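Local coordinates for molybdopterin biosynthesis moeA protein (PDB 1WU2), which probably acts in molybdenum cofactor biosynthesis, where MoeA proteins are thought to insert molybdenum into molybdopterin, at residues 9-14 with 341-346; 15-20 with 292-297; 37-42 with 317-322; 219-222 with 226-229; 285-290 with 308-313. All blocks are in the same frame, centred on the assembly; numbering follows the deposited sequence.

Contact 1: 9-14 with 341-346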
# COMPACT_ATOMS: atom_id res chain seq x y z
N PRO A 9 -28.97 -5.96 6.98
CA PRO A 9 -27.66 -6.62 7.13
C PRO A 9 -26.60 -6.02 6.21
O PRO A 9 -26.94 -5.49 5.16
CB PRO A 9 -27.95 -8.08 6.74
CG PRO A 9 -29.40 -8.26 7.00
CD PRO A 9 -30.04 -6.94 6.71
N TYR A 10 -25.34 -6.12 6.61
CA TYR A 10 -24.24 -5.53 5.85
C TYR A 10 -24.13 -6.08 4.43
O TYR A 10 -23.95 -5.30 3.50
CB TYR A 10 -22.90 -5.75 6.57
CG TYR A 10 -21.70 -5.40 5.72
CD1 TYR A 10 -21.56 -4.13 5.17
CD2 TYR A 10 -20.71 -6.34 5.46
CE1 TYR A 10 -20.47 -3.81 4.38
CE2 TYR A 10 -19.62 -6.02 4.67
CZ TYR A 10 -19.50 -4.76 4.14
OH TYR A 10 -18.41 -4.44 3.36
N ARG A 11 -24.24 -7.40 4.27
CA ARG A 11 -24.05 -8.02 2.96
C ARG A 11 -25.16 -7.66 1.98
O ARG A 11 -24.91 -7.53 0.79
CB ARG A 11 -23.91 -9.54 3.09
CG ARG A 11 -22.62 -10.01 3.76
CD ARG A 11 -21.35 -9.82 2.92
NE ARG A 11 -20.13 -9.98 3.71
CZ ARG A 11 -18.90 -9.64 3.31
NH1 ARG A 11 -18.69 -9.11 2.11
NH2 ARG A 11 -17.87 -9.83 4.13
N GLU A 12 -26.38 -7.49 2.49
CA GLU A 12 -27.49 -7.01 1.67
C GLU A 12 -27.30 -5.55 1.29
O GLU A 12 -27.61 -5.15 0.17
CB GLU A 12 -28.84 -7.18 2.39
CG GLU A 12 -30.04 -6.78 1.53
CD GLU A 12 -31.39 -6.99 2.21
OE1 GLU A 12 -31.42 -7.34 3.42
OE2 GLU A 12 -32.42 -6.80 1.54
N ALA A 13 -26.80 -4.75 2.23
CA ALA A 13 -26.58 -3.32 2.01
C ALA A 13 -25.46 -3.08 1.02
O ALA A 13 -25.51 -2.14 0.23
CB ALA A 13 -26.26 -2.62 3.33
N LEU A 14 -24.43 -3.92 1.06
CA LEU A 14 -23.27 -3.78 0.20
C LEU A 14 -23.65 -4.16 -1.23
O LEU A 14 -23.15 -3.56 -2.17
CB LEU A 14 -22.11 -4.65 0.69
CG LEU A 14 -20.81 -4.55 -0.10
CD1 LEU A 14 -20.19 -3.16 0.03
CD2 LEU A 14 -19.82 -5.63 0.33
N GLY A 341 -26.65 -9.85 15.59
CA GLY A 341 -27.38 -8.86 14.82
C GLY A 341 -26.56 -7.65 14.40
O GLY A 341 -27.07 -6.80 13.68
N ARG A 342 -25.30 -7.56 14.84
CA ARG A 342 -24.43 -6.43 14.50
C ARG A 342 -23.12 -6.89 13.86
O ARG A 342 -22.44 -7.79 14.37
CB ARG A 342 -24.13 -5.57 15.73
CG ARG A 342 -25.37 -5.05 16.46
CD ARG A 342 -26.25 -4.14 15.63
NE ARG A 342 -25.55 -2.92 15.24
CZ ARG A 342 -25.40 -1.84 16.01
NH1 ARG A 342 -25.90 -1.80 17.24
NH2 ARG A 342 -24.73 -0.80 15.53
N TYR A 343 -22.78 -6.27 12.74
CA TYR A 343 -21.57 -6.57 11.98
C TYR A 343 -20.44 -5.70 12.52
O TYR A 343 -20.41 -4.50 12.29
CB TYR A 343 -21.81 -6.29 10.50
CG TYR A 343 -20.79 -6.89 9.56
CD1 TYR A 343 -19.64 -6.19 9.21
CD2 TYR A 343 -20.99 -8.15 9.01
CE1 TYR A 343 -18.71 -6.74 8.35
CE2 TYR A 343 -20.06 -8.71 8.15
CZ TYR A 343 -18.93 -8.00 7.82
OH TYR A 343 -18.00 -8.54 6.96
N GLU A 344 -19.50 -6.33 13.24
CA GLU A 344 -18.47 -5.61 13.97
C GLU A 344 -17.29 -5.21 13.08
O GLU A 344 -16.68 -6.06 12.44
CB GLU A 344 -17.91 -6.45 15.14
CG GLU A 344 -18.92 -7.31 15.90
CD GLU A 344 -19.95 -6.51 16.66
OE1 GLU A 344 -19.76 -5.29 16.83
OE2 GLU A 344 -20.96 -7.12 17.08
N PHE A 345 -16.99 -3.92 13.05
CA PHE A 345 -15.74 -3.41 12.49
C PHE A 345 -14.79 -3.22 13.67
O PHE A 345 -14.98 -2.31 14.48
CB PHE A 345 -16.00 -2.10 11.75
CG PHE A 345 -14.79 -1.55 11.03
CD1 PHE A 345 -13.96 -0.63 11.65
CD2 PHE A 345 -14.52 -1.92 9.72
CE1 PHE A 345 -12.85 -0.10 10.99
CE2 PHE A 345 -13.42 -1.40 9.05
CZ PHE A 345 -12.58 -0.49 9.69
N ILE A 346 -13.79 -4.08 13.76
CA ILE A 346 -12.89 -4.12 14.90
C ILE A 346 -11.50 -3.69 14.47
O ILE A 346 -10.92 -4.28 13.57
CB ILE A 346 -12.82 -5.55 15.49
CG1 ILE A 346 -14.21 -6.02 15.94
CG2 ILE A 346 -11.82 -5.61 16.65
CD1 ILE A 346 -14.89 -5.12 16.96

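Contact 2: 15-20 with 292-297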
# COMPACT_ATOMS: atom_id res chain seq x y z
N LYS A 15 -24.53 -5.14 -1.37
CA LYS A 15 -25.00 -5.57 -2.69
C LYS A 15 -25.92 -4.52 -3.32
O LYS A 15 -25.81 -4.25 -4.52
CB LYS A 15 -25.72 -6.91 -2.59
CG LYS A 15 -25.89 -7.62 -3.93
CD LYS A 15 -27.30 -8.19 -4.11
CE LYS A 15 -27.35 -9.25 -5.21
NZ LYS A 15 -27.20 -8.67 -6.57
N LEU A 16 -26.82 -3.95 -2.53
CA LEU A 16 -27.75 -2.94 -3.02
C LEU A 16 -26.97 -1.72 -3.51
O LEU A 16 -27.26 -1.19 -4.58
CB LEU A 16 -28.73 -2.51 -1.92
CG LEU A 16 -29.87 -3.48 -1.56
CD1 LEU A 16 -30.56 -3.04 -0.27
CD2 LEU A 16 -30.88 -3.59 -2.69
N LEU A 17 -25.98 -1.33 -2.72
CA LEU A 17 -25.11 -0.20 -3.03
C LEU A 17 -24.26 -0.42 -4.28
O LEU A 17 -24.23 0.43 -5.17
CB LEU A 17 -24.19 0.09 -1.84
CG LEU A 17 -23.31 1.34 -1.91
CD1 LEU A 17 -23.33 2.09 -0.59
CD2 LEU A 17 -21.87 1.00 -2.30
N LEU A 18 -23.58 -1.56 -4.35
CA LEU A 18 -22.63 -1.84 -5.44
C LEU A 18 -23.32 -2.15 -6.77
O LEU A 18 -22.76 -1.86 -7.83
CB LEU A 18 -21.68 -2.98 -5.06
CG LEU A 18 -20.66 -2.71 -3.96
CD1 LEU A 18 -19.88 -3.97 -3.64
CD2 LEU A 18 -19.70 -1.57 -4.36
N ASP A 19 -24.51 -2.74 -6.72
CA ASP A 19 -25.32 -2.96 -7.92
C ASP A 19 -25.74 -1.62 -8.54
O ASP A 19 -25.94 -1.54 -9.75
CB ASP A 19 -26.58 -3.78 -7.60
CG ASP A 19 -26.30 -5.27 -7.39
OD1 ASP A 19 -25.17 -5.75 -7.66
OD2 ASP A 19 -27.17 -6.05 -6.94
N ASP A 20 -25.88 -0.59 -7.71
CA ASP A 20 -26.19 0.76 -8.18
C ASP A 20 -25.00 1.47 -8.83
O ASP A 20 -25.18 2.42 -9.60
CB ASP A 20 -26.72 1.61 -7.01
CG ASP A 20 -27.52 2.82 -7.47
OD1 ASP A 20 -28.50 2.63 -8.21
OD2 ASP A 20 -27.25 3.99 -7.12
N LYS A 292 -26.23 7.73 -5.85
CA LYS A 292 -24.79 8.03 -5.79
C LYS A 292 -24.36 8.83 -4.55
O LYS A 292 -23.24 9.32 -4.50
CB LYS A 292 -24.32 8.77 -7.06
CG LYS A 292 -24.85 8.21 -8.38
CD LYS A 292 -24.56 6.73 -8.51
CE LYS A 292 -24.73 6.26 -9.95
NZ LYS A 292 -25.38 4.93 -10.01
N VAL A 293 -25.23 8.93 -3.54
CA VAL A 293 -24.95 9.74 -2.35
C VAL A 293 -24.80 8.84 -1.12
O VAL A 293 -25.69 8.07 -0.79
CB VAL A 293 -26.07 10.77 -2.09
CG1 VAL A 293 -25.68 11.71 -0.96
CG2 VAL A 293 -26.36 11.58 -3.35
N PHE A 294 -23.66 8.98 -0.45
CA PHE A 294 -23.31 8.19 0.72
C PHE A 294 -23.51 9.05 1.97
O PHE A 294 -22.80 10.02 2.17
CB PHE A 294 -21.84 7.76 0.65
CG PHE A 294 -21.52 6.80 -0.47
CD1 PHE A 294 -21.12 5.50 -0.18
CD2 PHE A 294 -21.59 7.19 -1.79
CE1 PHE A 294 -20.82 4.61 -1.20
CE2 PHE A 294 -21.30 6.30 -2.82
CZ PHE A 294 -20.91 5.01 -2.52
N ILE A 295 -24.49 8.68 2.80
CA ILE A 295 -24.74 9.39 4.07
C ILE A 295 -23.84 8.82 5.16
O ILE A 295 -23.98 7.66 5.55
CB ILE A 295 -26.24 9.27 4.51
CG1 ILE A 295 -27.21 9.31 3.32
CG2 ILE A 295 -26.58 10.38 5.50
CD1 ILE A 295 -27.06 10.49 2.39
N MSE A 296 -22.92 9.64 5.67
CA MSE A 296 -21.92 9.20 6.64
C MSE A 296 -22.21 9.77 8.03
O MSE A 296 -23.13 10.57 8.20
CB MSE A 296 -20.50 9.58 6.18
CG MSE A 296 -20.31 9.69 4.66
SE MSE A 296 -18.90 8.54 3.94
CE MSE A 296 -19.83 6.91 4.08
N SER A 297 -21.38 9.39 9.01
CA SER A 297 -21.74 9.49 10.43
C SER A 297 -21.20 10.70 11.21
O SER A 297 -21.66 10.97 12.32
CB SER A 297 -21.33 8.21 11.16
OG SER A 297 -20.73 8.51 12.41

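Contact 3: 37-42 with 317-322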
# COMPACT_ATOMS: atom_id res chain seq x y z
N GLY A 37 0.27 3.69 -9.20
CA GLY A 37 -0.95 3.85 -8.42
C GLY A 37 -2.21 3.93 -9.26
O GLY A 37 -3.32 3.89 -8.74
N ARG A 38 -2.04 4.05 -10.58
CA ARG A 38 -3.16 4.14 -11.50
C ARG A 38 -3.67 2.77 -11.91
O ARG A 38 -2.96 1.77 -11.79
CB ARG A 38 -2.76 4.94 -12.74
CG ARG A 38 -2.60 6.42 -12.46
CD ARG A 38 -3.92 7.16 -12.36
NE ARG A 38 -3.79 8.54 -12.83
CZ ARG A 38 -4.71 9.20 -13.52
NH1 ARG A 38 -5.86 8.64 -13.86
NH2 ARG A 38 -4.46 10.46 -13.88
N VAL A 39 -4.90 2.73 -12.42
CA VAL A 39 -5.57 1.49 -12.76
C VAL A 39 -5.70 1.35 -14.27
O VAL A 39 -6.30 2.19 -14.92
CB VAL A 39 -6.98 1.44 -12.14
CG1 VAL A 39 -7.63 0.07 -12.38
CG2 VAL A 39 -6.91 1.76 -10.65
N LEU A 40 -5.14 0.27 -14.81
CA LEU A 40 -5.18 0.00 -16.24
C LEU A 40 -6.61 -0.13 -16.76
O LEU A 40 -7.42 -0.87 -16.20
CB LEU A 40 -4.42 -1.29 -16.57
CG LEU A 40 -2.90 -1.18 -16.71
CD1 LEU A 40 -2.34 -2.55 -17.04
CD2 LEU A 40 -2.52 -0.17 -17.79
N ALA A 41 -6.90 0.60 -17.84
CA ALA A 41 -8.22 0.58 -18.48
C ALA A 41 -8.47 -0.70 -19.26
O ALA A 41 -9.62 -1.10 -19.46
CB ALA A 41 -8.37 1.78 -19.39
N GLU A 42 -7.39 -1.33 -19.73
CA GLU A 42 -7.49 -2.53 -20.57
C GLU A 42 -6.27 -3.44 -20.43
O GLU A 42 -5.27 -3.07 -19.82
CB GLU A 42 -7.66 -2.12 -22.04
CG GLU A 42 -6.51 -1.27 -22.58
CD GLU A 42 -6.74 -0.78 -24.00
OE1 GLU A 42 -7.21 -1.59 -24.84
OE2 GLU A 42 -6.45 0.40 -24.29
N LYS A 317 -14.81 -0.68 -7.69
CA LYS A 317 -15.70 -1.14 -8.76
C LYS A 317 -15.74 -0.16 -9.93
O LYS A 317 -15.86 -0.57 -11.08
CB LYS A 317 -17.12 -1.37 -8.22
CG LYS A 317 -17.91 -2.39 -9.03
CD LYS A 317 -19.39 -2.07 -9.07
CE LYS A 317 -20.12 -2.98 -10.04
NZ LYS A 317 -21.58 -2.98 -9.79
N MSE A 318 -15.61 1.13 -9.63
CA MSE A 318 -15.71 2.19 -10.64
C MSE A 318 -14.50 2.20 -11.58
O MSE A 318 -14.64 2.53 -12.75
CB MSE A 318 -15.89 3.56 -9.97
CG MSE A 318 -17.27 3.75 -9.35
SE MSE A 318 -17.48 5.45 -8.39
CE MSE A 318 -18.59 6.33 -9.67
N VAL A 319 -13.33 1.84 -11.07
CA VAL A 319 -12.12 1.72 -11.89
C VAL A 319 -11.78 0.27 -12.25
O VAL A 319 -10.82 0.01 -12.97
CB VAL A 319 -10.89 2.38 -11.21
CG1 VAL A 319 -11.15 3.86 -10.96
CG2 VAL A 319 -10.53 1.66 -9.90
N GLY A 320 -12.58 -0.68 -11.76
CA GLY A 320 -12.33 -2.09 -11.96
C GLY A 320 -11.03 -2.58 -11.33
O GLY A 320 -10.39 -3.49 -11.87
N ALA A 321 -10.66 -1.99 -10.20
CA ALA A 321 -9.43 -2.34 -9.50
C ALA A 321 -9.42 -3.79 -9.05
O ALA A 321 -10.41 -4.29 -8.52
CB ALA A 321 -9.22 -1.42 -8.31
N GLN A 322 -8.28 -4.45 -9.26
CA GLN A 322 -8.06 -5.82 -8.80
C GLN A 322 -6.95 -5.81 -7.77
O GLN A 322 -5.96 -5.10 -7.92
CB GLN A 322 -7.69 -6.72 -9.99
CG GLN A 322 -8.62 -7.92 -10.18
CD GLN A 322 -9.80 -7.64 -11.08
OE1 GLN A 322 -10.50 -8.56 -11.50
NE2 GLN A 322 -10.03 -6.37 -11.40
O HOH W 1 -9.90 -1.36 -15.13

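Contact 4: 219-222 with 226-229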
# COMPACT_ATOMS: atom_id res chain seq x y z
N LEU A 219 -8.24 9.47 1.98
CA LEU A 219 -8.75 8.11 1.81
C LEU A 219 -9.23 7.89 0.38
O LEU A 219 -9.04 6.81 -0.19
CB LEU A 219 -9.89 7.83 2.80
CG LEU A 219 -9.50 7.54 4.25
CD1 LEU A 219 -10.72 7.65 5.16
CD2 LEU A 219 -8.85 6.17 4.39
N VAL A 220 -9.85 8.92 -0.19
CA VAL A 220 -10.32 8.89 -1.57
C VAL A 220 -9.13 8.85 -2.53
O VAL A 220 -9.16 8.13 -3.52
CB VAL A 220 -11.25 10.09 -1.89
CG1 VAL A 220 -11.48 10.23 -3.40
CG2 VAL A 220 -12.58 9.93 -1.18
N GLU A 221 -8.09 9.63 -2.22
CA GLU A 221 -6.87 9.67 -3.04
C GLU A 221 -6.10 8.36 -2.93
O GLU A 221 -5.45 7.93 -3.88
CB GLU A 221 -5.98 10.85 -2.64
CG GLU A 221 -6.56 12.22 -3.00
CD GLU A 221 -5.84 13.40 -2.34
OE1 GLU A 221 -5.26 13.23 -1.24
OE2 GLU A 221 -5.85 14.50 -2.93
N LYS A 222 -6.17 7.71 -1.77
CA LYS A 222 -5.54 6.41 -1.56
C LYS A 222 -6.22 5.35 -2.42
O LYS A 222 -5.56 4.44 -2.92
CB LYS A 222 -5.60 6.02 -0.08
CG LYS A 222 -4.94 4.68 0.25
CD LYS A 222 -5.16 4.29 1.70
CE LYS A 222 -4.51 2.95 2.01
NZ LYS A 222 -4.59 2.61 3.46
N GLU A 226 -10.53 11.23 -7.06
CA GLU A 226 -10.15 12.63 -6.94
C GLU A 226 -11.18 13.32 -6.04
O GLU A 226 -12.33 13.49 -6.45
CB GLU A 226 -10.16 13.29 -8.32
CG GLU A 226 -9.82 14.78 -8.33
CD GLU A 226 -10.03 15.42 -9.70
OE1 GLU A 226 -10.54 14.76 -10.62
OE2 GLU A 226 -9.68 16.61 -9.84
N PRO A 227 -10.80 13.70 -4.83
CA PRO A 227 -11.74 14.37 -3.92
C PRO A 227 -11.97 15.82 -4.31
O PRO A 227 -11.03 16.51 -4.71
CB PRO A 227 -11.03 14.29 -2.56
CG PRO A 227 -9.60 14.26 -2.89
CD PRO A 227 -9.47 13.56 -4.22
N ILE A 228 -13.22 16.28 -4.21
CA ILE A 228 -13.58 17.65 -4.52
C ILE A 228 -14.35 18.23 -3.33
O ILE A 228 -15.43 17.76 -3.00
CB ILE A 228 -14.42 17.70 -5.81
CG1 ILE A 228 -13.52 17.46 -7.03
CG2 ILE A 228 -15.12 19.05 -5.96
CD1 ILE A 228 -14.14 16.56 -8.06
N LEU A 229 -13.78 19.26 -2.72
CA LEU A 229 -14.33 19.87 -1.51
C LEU A 229 -15.41 20.88 -1.84
O LEU A 229 -15.20 21.78 -2.66
CB LEU A 229 -13.23 20.58 -0.72
CG LEU A 229 -12.09 19.74 -0.14
CD1 LEU A 229 -10.96 19.57 -1.14
CD2 LEU A 229 -11.58 20.39 1.15

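Contact 5: 285-290 with 308-313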
# COMPACT_ATOMS: atom_id res chain seq x y z
N ARG A 285 -23.50 2.54 12.13
CA ARG A 285 -24.88 2.04 11.98
C ARG A 285 -25.80 2.95 11.14
O ARG A 285 -26.47 2.45 10.24
CB ARG A 285 -25.49 1.75 13.37
CG ARG A 285 -26.96 2.10 13.56
CD ARG A 285 -27.49 1.75 14.94
NE ARG A 285 -28.86 2.22 15.14
CZ ARG A 285 -29.68 1.80 16.10
NH1 ARG A 285 -29.30 0.88 16.98
NH2 ARG A 285 -30.91 2.31 16.17
N PRO A 286 -25.83 4.26 11.40
CA PRO A 286 -26.74 5.16 10.67
C PRO A 286 -26.38 5.43 9.19
O PRO A 286 -26.94 6.36 8.61
CB PRO A 286 -26.67 6.47 11.48
CG PRO A 286 -25.98 6.11 12.76
CD PRO A 286 -25.06 4.98 12.43
N PHE A 287 -25.48 4.65 8.60
CA PHE A 287 -25.11 4.81 7.19
C PHE A 287 -26.30 4.50 6.27
O PHE A 287 -27.04 3.55 6.48
CB PHE A 287 -23.92 3.90 6.85
CG PHE A 287 -23.58 3.87 5.38
CD1 PHE A 287 -22.81 4.88 4.81
CD2 PHE A 287 -24.04 2.84 4.57
CE1 PHE A 287 -22.50 4.85 3.46
CE2 PHE A 287 -23.74 2.81 3.22
CZ PHE A 287 -22.97 3.82 2.66
N GLY A 288 -26.46 5.34 5.24
CA GLY A 288 -27.43 5.11 4.18
C GLY A 288 -26.83 5.42 2.81
O GLY A 288 -25.71 5.94 2.71
N TYR A 289 -27.58 5.10 1.75
CA TYR A 289 -27.13 5.39 0.39
C TYR A 289 -28.28 5.42 -0.62
O TYR A 289 -29.20 4.61 -0.55
CB TYR A 289 -26.09 4.38 -0.07
CG TYR A 289 -25.82 4.43 -1.56
CD1 TYR A 289 -24.90 5.33 -2.09
CD2 TYR A 289 -26.53 3.62 -2.44
CE1 TYR A 289 -24.66 5.39 -3.45
CE2 TYR A 289 -26.30 3.68 -3.81
CZ TYR A 289 -25.37 4.57 -4.30
OH TYR A 289 -25.14 4.63 -5.66
N GLY A 290 -28.19 6.35 -1.57
CA GLY A 290 -29.13 6.44 -2.68
C GLY A 290 -28.73 7.51 -3.69
O GLY A 290 -28.26 8.58 -3.29
N ASN A 308 -14.24 2.10 4.65
CA ASN A 308 -13.64 0.80 4.35
C ASN A 308 -14.67 -0.27 3.97
O ASN A 308 -14.40 -1.12 3.12
CB ASN A 308 -12.79 0.32 5.53
CG ASN A 308 -11.43 0.97 5.55
OD1 ASN A 308 -10.53 0.56 4.81
ND2 ASN A 308 -11.26 1.98 6.40
N LEU A 309 -15.85 -0.20 4.58
CA LEU A 309 -16.89 -1.22 4.37
C LEU A 309 -17.78 -0.94 3.16
O LEU A 309 -18.42 -1.85 2.64
CB LEU A 309 -17.76 -1.38 5.63
CG LEU A 309 -17.06 -2.01 6.84
CD1 LEU A 309 -17.92 -1.87 8.08
CD2 LEU A 309 -16.73 -3.47 6.59
N PHE A 310 -17.81 0.31 2.70
CA PHE A 310 -18.70 0.70 1.60
C PHE A 310 -17.96 1.45 0.50
O PHE A 310 -17.83 0.95 -0.62
CB PHE A 310 -19.86 1.56 2.12
CG PHE A 310 -20.87 0.80 2.92
CD1 PHE A 310 -21.02 1.02 4.27
CD2 PHE A 310 -21.68 -0.15 2.31
CE1 PHE A 310 -21.96 0.32 5.00
CE2 PHE A 310 -22.62 -0.86 3.04
CZ PHE A 310 -22.76 -0.62 4.39
N VAL A 311 -17.47 2.64 0.83
CA VAL A 311 -16.89 3.54 -0.17
C VAL A 311 -15.70 2.92 -0.90
O VAL A 311 -15.61 3.01 -2.13
CB VAL A 311 -16.46 4.89 0.47
CG1 VAL A 311 -15.97 5.86 -0.61
CG2 VAL A 311 -17.61 5.52 1.25
N LYS A 312 -14.79 2.31 -0.15
CA LYS A 312 -13.60 1.66 -0.69
C LYS A 312 -13.95 0.69 -1.82
O LYS A 312 -13.29 0.67 -2.85
CB LYS A 312 -12.85 0.92 0.44
CG LYS A 312 -11.72 0.01 -0.02
CD LYS A 312 -10.83 -0.42 1.14
CE LYS A 312 -11.42 -1.56 1.94
NZ LYS A 312 -10.38 -2.41 2.58
N HIS A 313 -14.99 -0.11 -1.62
CA HIS A 313 -15.40 -1.12 -2.59
C HIS A 313 -16.15 -0.54 -3.78
O HIS A 313 -16.09 -1.09 -4.88
CB HIS A 313 -16.23 -2.20 -1.89
CG HIS A 313 -15.49 -2.89 -0.79
ND1 HIS A 313 -14.32 -3.59 -1.00
CD2 HIS A 313 -15.73 -2.95 0.54
CE1 HIS A 313 -13.89 -4.06 0.15
NE2 HIS A 313 -14.72 -3.69 1.10

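Contact 1: 9-14 with 341-346
Tyr10 and Tyr343 meet ring against ring. Tyr10 CD2 sits above one face of the Tyr343 ring, displaced toward its rim, and comes within 3.4 Å of Tyr343 CZ. The two ring centroids are 4.5 Å apart. The planes are inclined by 41°, an oblique pairing. Tyr10 CB adds a CH-pi contact over the same ring, 4.1 Å from the Tyr343 centroid. Both tyrosines have CG anti to the backbone N (chi1 169° and -165°), and this turns each ring toward the other segment. Arg11 comes in from one helix position further on. Its chain bends at chi2, and Tyr10 CE2 lies 3.9 Å above the guanidinium plane, over its centre. Arg11 NH2 ends 3.1 Å from Tyr343 OH, with the guanidinium plane nearly perpendicular to the Tyr343 ring.

The hydroxyls are held from outside. Tyr343 OH bonds to Glu377 OE1, and Tyr10 OH bonds to Leu309 O. These two bonds probably restrict how far the rings can tilt. At the start of the helix, Pro9 is the N-cap residue and Tyr10 N bonds to the carboxylate of Glu380. That negative charge probably suits the helix N-terminus. The contact thus lies where the first turn of helix 10-20 meets strand 343-351 of the C-terminal domain, with strand 374-378 and helix 300-319 beside it.

Contact 2: 15-20 with 292-297
Lys292 NZ reaches two oxygens of Asp20. It donates a short hydrogen bond of 2.6 Å to Asp20 O, and it forms a longer salt bridge of 3.6 Å with Asp20 OD2. The C=O...N angle at the carbonyl is 150°, and the amine is tilted 30° from the carbonyl plane. Asp20 OD2 has a closer partner in Tyr289 OH, to which it is hydrogen-bonded. That bond gives the carboxylate a second hold, so its place does not depend on the lysine alone. The CB of Lys292 points away from the helix. The chain comes back through a bend at chi2 (-54°) and another at chi4, and these bring NZ to Asp20. The carbonyl oxygen of Asp20 is near the C-terminal end of helix 10-20, where a positive amine would probably be favoured.

Lys292 precedes strand 293-295, the second arm of the antiparallel hairpin begun by strand 288-290. This hairpin belongs to the mixed sheet of the probable molybdopterin-binding domain, while helix 10-20 comes from the N-terminal region. The helix lies alongside strand 293-295 and runs roughly antiparallel to it.

Leu17 makes the apolar half of the contact. Its fork is set across Phe294 CE1, with Leu17 CD1 at 3.6 Å and Leu17 CD2 at 3.9 Å from that atom. The two side chains cross at about a right angle, and Leu17 CD1 approaches the ring obliquely. Phe287 touches both Leu17 and Phe294, and the rings of Tyr289 and Phe294 meet edge-to-face.

Contact 3: 37-42 with 317-322
The flat group in this contact is the peptide that follows Val319, for no ring takes part. Val39 CG1 lies on one side of its plane, 3.2 Å from Val319 O. A bridging water lies on the opposite side, closer to the plane, and donates to the same oxygen at 2.7 Å. This peptide belongs to a Schellman motif that ends helix 300-319. Gly320 is its C-prime residue with positive phi (64°), Ala321 N turns back to Ala316 O, and Gly320 N makes a weak bond to Lys317 O.

The water also donates to Leu40 O, again at 2.7 Å. It therefore joins two carbonyl oxygens, one from each segment, both acceptors, which only a donor such as this water can link. The side chains meet beside this bridge. Val39 is the main apolar residue and points its CB toward the helix end. Its CG1 covers the turn, passing 4.2 Å from Ala321 CA.

Further out, the backbone of Val39 is bonded to Lys180 of strand 176-180, and the side chain of Val319 rests on Lys180 and Pro183. The contact thus joins the end of the long helix to a loop of the N-terminal region, close to the chain's centre. Val39 and Val319 cross at about a right angle. Val319 CG2, placed between its own backbone N and carbonyl carbon, meets Val39 CG2 at 3.7 Å.

Contact 4: 219-222 with 226-229
Helix 212-222 and strand 226-233 form the second half of a beta-alpha-beta crossover in the probable molybdopterin-binding domain. The crossover starts from strand 184-190, which lies next to strand 226-233 and runs parallel to it. The contact covers the place where the chain leaves the helix and, after a short loop, enters the strand.

Pro227 faces the helix. Its CD atom touches Glu221 CG at 3.4 Å, and its CG atom is 3.7 Å from the same Glu221 CG. The glutamate chain crosses the proline ring at about a right angle. The touching is done mainly by Glu221 CG, and Glu221 OE2 stays 3.8 Å from Pro227 CG. Val220 precedes Glu221 on the helix. With CG1 anti to the backbone N (chi1 167°), that methyl is directed at the strand backbone. It comes within 3.8 Å of Pro227 N and 3.9 Å of Glu226 N. Glu226 turns its own side chain away, so it meets the helix through its backbone.

Glu226 and Ile228 make the backbone bonds to the neighbouring segment around strand 184-190. Pro227, between them, is at a position that does not need an N-H for that pairing. Val220 also packs on Val185 of that strand and on Phe307 of helix 300-319. The second subunit is close by.

No hydrogen bond crosses between the two segments. Their contact is apolar, made by carbon against carbon and backbone, and the carboxylate of Glu221 is left to its long, weak pairing with Arg33 of the second subunit.

Contact 5: 285-290 with 308-313
Phe287 and Phe310 form an offset stack, and this is the tight part of the contact. The centroids are 4.0 Å apart and the planes differ by 13°. Phe287 CE2 lies over the centre of the Phe310 ring, 3.3 Å above its plane. Phe310 CD1 in turn sits over Phe287 toward the rim. The closest pair is Phe287 CD2 with Phe310 CE1 at 3.3 Å. CG of Phe287 is anti to the backbone N (chi1 173°), and this extends the ring toward the helix.

Elsewhere the segments are far apart. Their closest CA atoms, those of Phe287 and Phe310, are still 9.4 Å from each other. The side chain of Val311 stays 5.4 Å away, while Arg285 and Pro286, just before Phe287, are exposed. The two phenylalanine side chains bridge most of this gap.

Phe310 belongs to a wider pi-type turn of helix 300-319. Both phenylalanines also touch Leu17 of helix 10-20, and Tyr10 meets the Phe310 ring edge-to-face. The pair is thus buried between helix 300-319, the hairpin of strands 288-290 and 293-295 and the N-terminal helix. With no hydrogen bond across it, the contact depends on dispersion and close ring overlap.

In the fold
Contacts 1, 2 and 5 form one cluster around helix 10-20. The centres of contacts 2 and 5 are about 6 Å apart, and those of contacts 1 and 5 are about 10 Å apart. Contacts 1 and 2 use adjoining parts of that helix. Contacts 3 and 5 use different parts of helix 300-319, with centres about 20 Å apart. Contact 3 is tied to contact 2 by the hydrogen bond from Lys317 NZ to Leu18 O (2.6 Å). Contact 4 reaches the same sheet as contacts 2 and 5 but touches neither. Its centre is about 16 Å from those of contacts 3 and 5. Together they connect the N-terminal region, the probable molybdopterin-binding domain and the C-terminal domain.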